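Local coordinates for nisin biosynthesis protein nisC (Lactococcus lactis subsp. lactis, PDB 2G0D) that is the lantibiotic cyclase of nisin biosynthesis, a zinc-containing enzyme that closes thioether rings in the nisin precursor peptide, at residues T370-G375 against Q397-F402; L330-S335 against I380-K385; D302-I307 against S335-L340. One frame throughout, in Å; residues are numbered along the deposited sequence.

Contact 1: T370-G375 against Q397-F402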
# COMPACT_ATOMS: atom_id res chain seq x y z
N THR A 370 -12.73 -3.81 12.32
CA THR A 370 -11.59 -4.49 12.89
C THR A 370 -10.46 -4.70 11.91
O THR A 370 -9.41 -5.17 12.29
CB THR A 370 -11.96 -5.88 13.45
OG1 THR A 370 -12.44 -6.72 12.38
CG2 THR A 370 -13.00 -5.76 14.55
N GLY A 371 -10.70 -4.34 10.65
CA GLY A 371 -9.81 -4.69 9.54
C GLY A 371 -8.53 -3.87 9.42
O GLY A 371 -8.30 -2.90 10.16
N PHE A 372 -7.72 -4.26 8.45
CA PHE A 372 -6.36 -3.78 8.35
C PHE A 372 -6.29 -2.32 7.97
O PHE A 372 -5.65 -1.51 8.67
CB PHE A 372 -5.60 -4.60 7.31
CG PHE A 372 -4.27 -4.02 6.96
CD1 PHE A 372 -3.25 -3.97 7.92
CD2 PHE A 372 -4.02 -3.51 5.68
CE1 PHE A 372 -2.01 -3.41 7.59
CE2 PHE A 372 -2.82 -2.94 5.36
CZ PHE A 372 -1.80 -2.90 6.31
N LEU A 373 -6.97 -1.98 6.88
CA LEU A 373 -6.71 -0.72 6.23
C LEU A 373 -7.23 0.46 7.05
O LEU A 373 -6.55 1.50 7.19
CB LEU A 373 -7.27 -0.74 4.78
CG LEU A 373 -6.93 0.45 3.88
CD1 LEU A 373 -5.42 0.71 3.78
CD2 LEU A 373 -7.55 0.30 2.47
N GLU A 374 -8.42 0.31 7.60
CA GLU A 374 -9.04 1.39 8.37
C GLU A 374 -9.29 1.01 9.81
O GLU A 374 -9.53 1.88 10.65
CB GLU A 374 -10.35 1.83 7.71
CG GLU A 374 -10.11 2.37 6.30
CD GLU A 374 -11.20 3.31 5.82
OE1 GLU A 374 -12.25 3.38 6.47
OE2 GLU A 374 -11.00 3.98 4.79
N GLY A 375 -9.22 -0.30 10.08
CA GLY A 375 -9.75 -0.84 11.33
C GLY A 375 -8.68 -0.94 12.40
O GLY A 375 -7.50 -0.62 12.16
N GLN A 397 4.50 -5.05 2.99
CA GLN A 397 4.45 -5.06 1.53
C GLN A 397 3.20 -4.39 1.02
O GLN A 397 3.22 -3.74 -0.02
CB GLN A 397 4.50 -6.50 1.00
CG GLN A 397 5.06 -6.65 -0.43
CD GLN A 397 6.59 -6.41 -0.51
OE1 GLN A 397 7.20 -6.38 -1.61
NE2 GLN A 397 7.21 -6.23 0.63
N ALA A 398 2.09 -4.57 1.74
CA ALA A 398 0.80 -4.04 1.33
C ALA A 398 0.76 -2.50 1.36
O ALA A 398 -0.10 -1.88 0.74
CB ALA A 398 -0.29 -4.60 2.22
N LEU A 399 1.69 -1.91 2.11
CA LEU A 399 1.82 -0.46 2.26
C LEU A 399 2.98 0.10 1.47
O LEU A 399 3.29 1.28 1.59
CB LEU A 399 1.99 -0.10 3.75
CG LEU A 399 0.80 -0.36 4.69
CD1 LEU A 399 1.14 0.05 6.14
CD2 LEU A 399 -0.42 0.39 4.23
N LEU A 400 3.63 -0.75 0.68
CA LEU A 400 4.86 -0.41 -0.06
C LEU A 400 5.95 0.06 0.88
O LEU A 400 6.71 1.01 0.58
CB LEU A 400 4.64 0.66 -1.17
CG LEU A 400 3.49 0.50 -2.18
CD1 LEU A 400 3.56 1.63 -3.23
CD2 LEU A 400 3.43 -0.90 -2.84
N LEU A 401 6.06 -0.61 2.01
CA LEU A 401 7.14 -0.36 2.95
C LEU A 401 8.05 -1.55 2.80
O LEU A 401 7.72 -2.66 3.21
CB LEU A 401 6.60 -0.23 4.38
CG LEU A 401 5.55 0.87 4.53
CD1 LEU A 401 4.96 0.93 5.98
CD2 LEU A 401 6.08 2.27 4.06
N PHE A 402 9.20 -1.30 2.16
CA PHE A 402 10.06 -2.37 1.65
C PHE A 402 11.32 -2.48 2.52
O PHE A 402 12.32 -1.79 2.27
CB PHE A 402 10.43 -2.03 0.19
CG PHE A 402 9.24 -1.93 -0.75
CD1 PHE A 402 8.28 -2.96 -0.83
CD2 PHE A 402 9.12 -0.83 -1.62
CE1 PHE A 402 7.19 -2.89 -1.72
CE2 PHE A 402 8.04 -0.73 -2.51
CZ PHE A 402 7.08 -1.79 -2.59
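F372 and L399 reach for each other from opposite directions and meet in a small, buried and wholly apolar contact. The ring of F372 leads with its edge: CZ lies 4.0 Å from L399 CG, which sits near the ring plane. The same CZ is 4.1 Å from L399 CD2 and 4.2 Å from L399 CD1, so the ring edge rests against the methine side of the leucine's branch point, almost equally far from both methyls; a branched apolar end gives the edge a broad surface. Holding CG of F372 anti to the backbone N (chi1 169°) sends the ring across the gap. A second apolar approach, F372 CE2 to A398 CB at 4.4 Å, is looser and oblique; alanine is small enough to let the ring pass beside it.

No hydrogen bond crosses between the segments; several backbone atoms are instead bonded to other parts of the chain. A398 O meets Y82 OH, and L399 O meets W277 NE1. L373 pairs through its backbone with C324, a zinc ligand.

With the L399 side chain about 9 Å from the zinc ion, these are a loop and the end of a 3-10 turn packed together in the interior of an alpha toroid, close to the metal site of a LanC-type cyclase.

Contact 2: L330-S335 against I380-K385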
# COMPACT_ATOMS: atom_id res chain seq x y z
N LEU A 330 1.32 7.18 9.09
CA LEU A 330 2.45 8.15 9.16
C LEU A 330 3.59 7.58 10.00
O LEU A 330 4.75 7.57 9.61
CB LEU A 330 1.94 9.47 9.76
CG LEU A 330 1.49 10.55 8.75
CD1 LEU A 330 0.35 10.05 7.87
CD2 LEU A 330 1.13 11.90 9.41
N ILE A 331 3.23 7.10 11.18
CA ILE A 331 4.19 6.49 12.08
C ILE A 331 4.94 5.30 11.43
O ILE A 331 6.17 5.20 11.53
CB ILE A 331 3.49 6.12 13.45
CG1 ILE A 331 3.16 7.41 14.22
CG2 ILE A 331 4.34 5.21 14.33
CD1 ILE A 331 4.40 8.25 14.72
N GLU A 332 4.22 4.43 10.76
CA GLU A 332 4.85 3.28 10.14
C GLU A 332 5.81 3.63 9.00
O GLU A 332 6.80 2.91 8.75
CB GLU A 332 3.81 2.25 9.67
CG GLU A 332 4.48 0.91 9.34
CD GLU A 332 4.95 0.15 10.58
OE1 GLU A 332 4.45 0.47 11.68
OE2 GLU A 332 5.80 -0.78 10.46
N ILE A 333 5.45 4.69 8.27
CA ILE A 333 6.36 5.26 7.28
C ILE A 333 7.65 5.80 7.92
O ILE A 333 8.74 5.54 7.40
CB ILE A 333 5.66 6.35 6.46
CG1 ILE A 333 4.51 5.75 5.65
CG2 ILE A 333 6.67 7.02 5.52
CD1 ILE A 333 3.42 6.77 5.26
N CYS A 334 7.53 6.54 9.04
CA CYS A 334 8.72 6.99 9.78
C CYS A 334 9.58 5.82 10.23
O CYS A 334 10.80 5.89 10.23
CB CYS A 334 8.33 7.78 11.03
SG CYS A 334 7.44 9.32 10.70
N SER A 335 8.93 4.74 10.64
CA SER A 335 9.66 3.60 11.14
C SER A 335 10.44 2.94 9.98
O SER A 335 11.57 2.45 10.16
CB SER A 335 8.68 2.63 11.80
OG SER A 335 9.37 1.54 12.33
N ILE A 380 -2.96 -2.17 15.69
CA ILE A 380 -2.31 -3.20 16.51
C ILE A 380 -1.05 -3.72 15.82
O ILE A 380 -0.04 -3.92 16.49
CB ILE A 380 -3.29 -4.37 16.85
CG1 ILE A 380 -4.37 -3.87 17.81
CG2 ILE A 380 -2.55 -5.58 17.43
CD1 ILE A 380 -5.63 -4.75 17.91
N LEU A 381 -1.11 -3.93 14.51
CA LEU A 381 0.08 -4.34 13.77
C LEU A 381 1.23 -3.36 13.96
O LEU A 381 2.35 -3.77 14.25
CB LEU A 381 -0.20 -4.51 12.27
CG LEU A 381 -0.60 -5.94 11.85
CD1 LEU A 381 -1.44 -5.90 10.57
CD2 LEU A 381 0.64 -6.79 11.65
N VAL A 382 0.95 -2.08 13.76
CA VAL A 382 1.94 -1.02 13.97
C VAL A 382 2.51 -1.12 15.38
O VAL A 382 3.74 -1.17 15.55
CB VAL A 382 1.35 0.40 13.73
CG1 VAL A 382 2.40 1.49 13.96
CG2 VAL A 382 0.78 0.55 12.30
N LEU A 383 1.63 -1.15 16.38
CA LEU A 383 2.06 -1.10 17.77
C LEU A 383 2.84 -2.34 18.09
O LEU A 383 3.79 -2.30 18.84
CB LEU A 383 0.83 -0.99 18.72
CG LEU A 383 0.12 0.38 18.81
CD1 LEU A 383 -1.27 0.24 19.44
CD2 LEU A 383 0.98 1.27 19.69
N SER A 384 2.46 -3.46 17.49
CA SER A 384 3.11 -4.72 17.83
C SER A 384 4.57 -4.78 17.34
O SER A 384 5.38 -5.41 17.98
CB SER A 384 2.28 -5.92 17.33
OG SER A 384 2.36 -6.05 15.91
N LYS A 385 4.89 -4.14 16.21
CA LYS A 385 6.27 -4.19 15.68
C LYS A 385 7.21 -3.21 16.32
O LYS A 385 8.43 -3.35 16.20
CB LYS A 385 6.32 -4.17 14.15
CG LYS A 385 5.47 -5.32 13.50
CD LYS A 385 6.06 -6.74 13.76
CE LYS A 385 5.61 -7.37 15.09
NZ LYS A 385 6.14 -8.74 15.19
O HOH W 1 5.54 -0.74 13.59
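E332 and V382 face each other between helices 327-341 and 376-387, which run in roughly the same direction, as neighbouring inner helices do in the alpha toroid. E332 CA and V382 CA are 6.5 Å apart, the closest backbone approach of the two segments. The side chains slide past one another in opposite directions rather than meeting head on. E332 has CG anti to its backbone N (chi1 -166°) and then bends at chi2 (72°), which swings the carboxylate back toward the valine. OE1 therefore rests against V382 CG1 at 3.2 Å; valine, branched next to the backbone, presents a methyl against which one carboxylate oxygen abuts. V382 CG1 also meets I331, whose CG2 is 4.2 Å away, although the rest of the isoleucine turns away toward M350 and F353 of helix 347-355.

The polar end of this buried glutamate is well supplied. OE2 forms a salt bridge with R396, which probably favours the charged form. One water donates to E332 OE1 at 2.5 Å and to V382 O at 2.7 Å, tying the carboxylate to the backbone of the facing helix. At the residue just before V382, L381 O is held twice within its own helix, by K385 N and by S384 OG, whose hydroxyl lies 2.8 Å from L381 O and 31° out of the carbonyl plane.

Contact 3: D302-I307 against S335-L340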
# COMPACT_ATOMS: atom_id res chain seq x y z
N ASP A 302 17.56 12.86 0.58
CA ASP A 302 17.51 13.99 1.52
C ASP A 302 16.14 14.73 1.46
O ASP A 302 15.61 15.14 2.49
CB ASP A 302 18.72 14.95 1.33
CG ASP A 302 20.08 14.29 1.68
OD1 ASP A 302 20.08 13.18 2.26
OD2 ASP A 302 21.16 14.89 1.37
N LYS A 303 15.58 14.89 0.26
CA LYS A 303 14.26 15.53 0.14
C LYS A 303 13.19 14.66 0.78
O LYS A 303 12.34 15.17 1.50
CB LYS A 303 13.87 15.78 -1.31
CG LYS A 303 12.66 16.71 -1.41
CD LYS A 303 12.54 17.37 -2.76
CE LYS A 303 11.29 18.24 -2.80
NZ LYS A 303 11.28 19.18 -3.92
N ALA A 304 13.25 13.35 0.52
CA ALA A 304 12.28 12.42 1.12
C ALA A 304 12.13 12.70 2.62
O ALA A 304 11.02 12.78 3.13
CB ALA A 304 12.66 10.95 0.86
N GLU A 305 13.25 12.86 3.33
CA GLU A 305 13.20 13.09 4.76
C GLU A 305 12.55 14.41 5.13
O GLU A 305 11.79 14.49 6.09
CB GLU A 305 14.60 13.06 5.35
CG GLU A 305 15.17 11.70 5.40
CD GLU A 305 16.25 11.62 6.44
OE1 GLU A 305 15.91 11.54 7.65
OE2 GLU A 305 17.42 11.65 6.03
N LYS A 306 12.88 15.44 4.36
CA LYS A 306 12.35 16.78 4.59
C LYS A 306 10.83 16.77 4.39
O LYS A 306 10.11 17.33 5.20
CB LYS A 306 13.04 17.81 3.67
CG LYS A 306 14.51 18.08 4.00
CD LYS A 306 15.01 19.31 3.25
CE LYS A 306 16.52 19.51 3.30
NZ LYS A 306 17.17 19.08 4.57
N ILE A 307 10.37 16.11 3.33
CA ILE A 307 8.95 15.96 3.02
C ILE A 307 8.19 15.26 4.17
O ILE A 307 7.12 15.70 4.57
CB ILE A 307 8.70 15.13 1.74
CG1 ILE A 307 9.25 15.84 0.49
CG2 ILE A 307 7.18 14.85 1.53
CD1 ILE A 307 9.22 14.92 -0.77
N SER A 335 8.93 4.74 10.64
CA SER A 335 9.66 3.60 11.14
C SER A 335 10.44 2.94 9.98
O SER A 335 11.57 2.45 10.16
CB SER A 335 8.68 2.63 11.80
OG SER A 335 9.37 1.54 12.33
N LEU A 336 9.83 2.95 8.80
CA LEU A 336 10.52 2.48 7.60
C LEU A 336 11.71 3.36 7.21
O LEU A 336 12.80 2.84 6.96
CB LEU A 336 9.57 2.26 6.41
CG LEU A 336 10.50 1.91 5.25
CD1 LEU A 336 10.73 0.40 5.07
CD2 LEU A 336 10.12 2.59 3.97
N PHE A 337 11.53 4.69 7.17
CA PHE A 337 12.67 5.61 7.02
C PHE A 337 13.84 5.33 7.97
O PHE A 337 15.00 5.27 7.55
CB PHE A 337 12.24 7.05 7.21
CG PHE A 337 11.76 7.72 5.97
CD1 PHE A 337 10.54 7.36 5.39
CD2 PHE A 337 12.52 8.74 5.38
CE1 PHE A 337 10.09 8.00 4.23
CE2 PHE A 337 12.09 9.38 4.24
CZ PHE A 337 10.87 9.02 3.66
N LYS A 338 13.53 5.14 9.26
CA LYS A 338 14.56 4.89 10.28
C LYS A 338 15.30 3.58 10.01
O LYS A 338 16.52 3.53 10.08
CB LYS A 338 13.92 4.88 11.67
CG LYS A 338 14.93 4.76 12.79
CD LYS A 338 14.27 4.59 14.14
CE LYS A 338 15.32 4.47 15.23
NZ LYS A 338 16.01 5.77 15.47
N ARG A 339 14.54 2.52 9.71
CA ARG A 339 15.07 1.22 9.33
C ARG A 339 16.04 1.30 8.12
O ARG A 339 17.07 0.64 8.13
CB ARG A 339 13.91 0.27 8.98
CG ARG A 339 14.30 -1.22 8.86
CD ARG A 339 13.17 -2.15 9.38
NE ARG A 339 11.97 -1.71 8.75
CZ ARG A 339 10.98 -1.04 9.33
NH1 ARG A 339 10.95 -0.78 10.63
NH2 ARG A 339 10.00 -0.64 8.56
N LEU A 340 15.70 2.07 7.08
CA LEU A 340 16.55 2.08 5.87
C LEU A 340 17.73 3.07 5.97
O LEU A 340 18.81 2.79 5.46
CB LEU A 340 15.73 2.34 4.60
CG LEU A 340 14.65 1.30 4.22
CD1 LEU A 340 13.95 1.70 2.93
CD2 LEU A 340 15.19 -0.12 4.13
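E305 OE1 is gripped by a hydrogen bond with T343 OG1 and, more weakly, by a long ion pair with K345 NZ, both beyond the end of the helix that faces it. These partners hold the carboxylate of a buried glutamate at the margin of the contact, while the aliphatic part of the side chain does the packing: E305 CG lies 4.0 Å from F337 CD2. The extended glutamate and the phenylalanine pass in opposite directions, with carboxylate and ring planes 44° apart.

The ring of F337 drives edge-first into the opposing helix. Its CE2 comes 3.7 Å from A304 C and 3.8 Å from E305 N, and both backbone atoms sit near the ring plane, so the aromatic edge abuts the peptide link itself. A304 suits this place: its single methyl sits just off the same edge, CB 3.8 Å from F337 CE2, and adds little bulk. Helices 298-314 and 327-341 run antiparallel here, as outer and inner helices do in an alpha toroid, and F337 is a bulky apolar residue packed between the two layers. Y288 of helix 281-294 touches A304, and S285 of the same helix touches F337.

On another side of helix 327-341, R339 NH1 donates to S335 OG at 3.3 Å, one turn back, with the hydroxyl oxygen 17° out of the guanidinium plane. R339 NE makes a salt bridge with D403.

Helix 327-341 ties the set together: contacts 2 and 3 share it, overlap at S335 and have centres about 14 Å apart. Contact 2 joins it to helix 376-387 and contact 3 to helix 298-314, so one helix packs both along and across the layers of the toroid. The centre of contact 1 lies about 10 Å from that of contact 2 and about 19 Å from that of contact 3, nearer the centre of the molecule. It touches contact 2 where L401 CD1 meets E332 CG at 3.4 Å, and contact 3 through F402 and L336. In sequence, contact 3 closes before contact 1 opens, while contact 2 crosses both. Together they run from the outer layer inward to the zinc-bearing interior.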